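PDB 6B2Y: solute-binding periplasmic protein of iron/siderophore ABC transporter from Yersinia pestis, which probably captures chelated iron in the periplasm and delivers it to an ABC transporter in the inner membrane for uptake. Local coordinates for residues Gly232-Gly235 against Lys236-Gly240. Sequence-based numbering, arbitrary orientation.
Sequences GTAG and KGNMG
An inverse gamma turn centred on Lys236, followed by Gly237 and Asn238 with positive phi, leads the chain out of strand 232-234 and back on itself, so that Ala234 meets the backbone of Gly240 in helix 239-245. Gly235 O takes the N-H of Gly237 across this turn at 3.0 Å; the bond is weak, bent to 138° at the hydrogen. The methyl of Ala234 points toward 236-240 and touches its backbone. Ala234 CB lies 3.3 Å from Gly240 N, a snug approach, and Gly237 O is 3.7 Å from Ala234 CB. Asn238 CB comes up beside the same methyl, and Met239 CB makes an apolar contact with Ala234 CB at 4.2 Å. The strand-turn-helix unit is tied into the C-terminal part of this periplasmic binding protein: strand 232-234 pairs antiparallel with strand 260-262, and Thr233, whose CB points away from 236-240, is hydrogen-bonded through OG1 to Ile220 O of strand 217-221. Gly237 has a phi of 142°, where a side chain would jam against the carbonyl O of Lys236. At Gly240 the missing side chain lets Gly235 O approach Gly240 CA to 3.9 Å. Asn238 sets CG anti to its own N (chi1 -163°), which brings Asn238 OD1 round to Met239 N at 2.8 Å in a weak bond. The other arm of the amide, ND2, reaches out of the turn to Arg165 O and, weakly, to Tyr334 O. The Lys236 side chain leads away from 232-235, CG beside the backbone N, and bends at its last torsion; NZ is hydrogen-bonded to Lys253 O and Leu256 O. Met239 sends its sulfur end away from the strand segment, its side chain packing on Ile220 and Tyr334.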
ATOM      1  N   GLY A 232     -14.887  -5.985  -4.649  1.00 32.66           N
ATOM      2  CA  GLY A 232     -13.851  -6.322  -3.699  1.00 32.75           C
ATOM      3  C   GLY A 232     -13.738  -5.229  -2.659  1.00 28.07           C
ATOM      4  O   GLY A 232     -13.984  -4.058  -2.940  1.00 25.85           O
ATOM      5  N   THR A 233     -13.407  -5.621  -1.432  1.00 24.33           N
ATOM      6  CA  THR A 233     -13.393  -4.661  -0.343  1.00 23.40           C
ATOM      7  C   THR A 233     -12.493  -5.205   0.761  1.00 26.91           C
ATOM      8  O   THR A 233     -11.878  -6.267   0.618  1.00 24.74           O
ATOM      9  CB  THR A 233     -14.817  -4.376   0.159  1.00 25.49           C
ATOM     10  OG1 THR A 233     -14.793  -3.267   1.061  1.00 22.43           O
ATOM     11  CG2 THR A 233     -15.420  -5.598   0.853  1.00 28.25           C
ATOM     12  N   ALA A 234     -12.402  -4.446   1.848  1.00 22.11           N
ATOM     13  CA  ALA A 234     -11.652  -4.811   3.043  1.00 23.48           C
ATOM     14  C   ALA A 234     -12.612  -5.012   4.202  1.00 26.20           C
ATOM     15  O   ALA A 234     -13.542  -4.218   4.399  1.00 25.28           O
ATOM     16  CB  ALA A 234     -10.633  -3.728   3.410  1.00 24.10           C
ATOM     17  N   GLY A 235     -12.377  -6.073   4.978  1.00 23.29           N
ATOM     18  CA  GLY A 235     -13.194  -6.341   6.151  1.00 24.99           C
ATOM     19  C   GLY A 235     -12.459  -6.084   7.453  1.00 26.98           C
ATOM     20  O   GLY A 235     -12.219  -4.928   7.824  1.00 25.59           O
ATOM     21  N   LYS A 236     -12.083  -7.153   8.158  1.00 28.25           N
ATOM     22  CA  LYS A 236     -11.378  -7.022   9.438  1.00 23.43           C
ATOM     23  C   LYS A 236      -9.866  -6.951   9.218  1.00 26.33           C
ATOM     24  O   LYS A 236      -9.104  -7.867   9.551  1.00 25.14           O
ATOM     25  CB  LYS A 236     -11.731  -8.179  10.362  1.00 25.74           C
ATOM     26  CG  LYS A 236     -13.223  -8.400  10.556  1.00 31.04           C
ATOM     27  CD  LYS A 236     -13.477  -9.883  10.851  1.00 33.17           C
ATOM     28  CE  LYS A 236     -14.711 -10.065  11.710  1.00 36.09           C
ATOM     29  NZ  LYS A 236     -15.922  -9.808  10.899  1.00 37.92           N
ATOM     30  N   GLY A 237      -9.432  -5.817   8.665  1.00 24.47           N
ATOM     31  CA  GLY A 237      -8.038  -5.590   8.368  1.00 16.89           C
ATOM     32  C   GLY A 237      -7.900  -4.833   7.063  1.00 21.46           C
ATOM     33  O   GLY A 237      -8.856  -4.221   6.589  1.00 17.79           O
ATOM     34  N   ASN A 238      -6.693  -4.887   6.503  1.00 18.85           N
ATOM     35  CA  ASN A 238      -6.318  -4.095   5.331  1.00 18.65           C
ATOM     36  C   ASN A 238      -6.860  -2.671   5.429  1.00 17.26           C
ATOM     37  O   ASN A 238      -6.753  -2.055   6.490  1.00 19.34           O
ATOM     38  CB  ASN A 238      -6.782  -4.797   4.067  1.00 19.74           C
ATOM     39  CG  ASN A 238      -6.072  -4.271   2.818  1.00 18.66           C
ATOM     40  OD1 ASN A 238      -6.674  -3.558   2.028  1.00 19.23           O
ATOM     41  ND2 ASN A 238      -4.791  -4.598   2.660  1.00 19.01           N
ATOM     42  N   MET A 239      -7.447  -2.128   4.344  1.00 17.81           N
ATOM     43  CA  MET A 239      -7.862  -0.738   4.378  1.00 18.37           C
ATOM     44  C   MET A 239      -9.000  -0.505   5.361  1.00 19.18           C
ATOM     45  O   MET A 239      -9.220   0.643   5.761  1.00 19.48           O
ATOM     46  CB  MET A 239      -8.257  -0.280   2.965  1.00 18.55           C
ATOM     47  CG  MET A 239      -7.079  -0.198   2.012  1.00 19.01           C
ATOM     48  SD  MET A 239      -7.259   1.284   1.012  1.00 23.22           S
ATOM     49  CE  MET A 239      -6.064   1.079  -0.318  1.00 22.34           C
ATOM     50  N   GLY A 240      -9.704  -1.568   5.770  1.00 17.18           N
ATOM     51  CA  GLY A 240     -10.615  -1.457   6.899  1.00 20.91           C
ATOM     52  C   GLY A 240      -9.946  -0.865   8.125  1.00 21.16           C
ATOM     53  O   GLY A 240     -10.550  -0.074   8.855  1.00 20.29           O
TER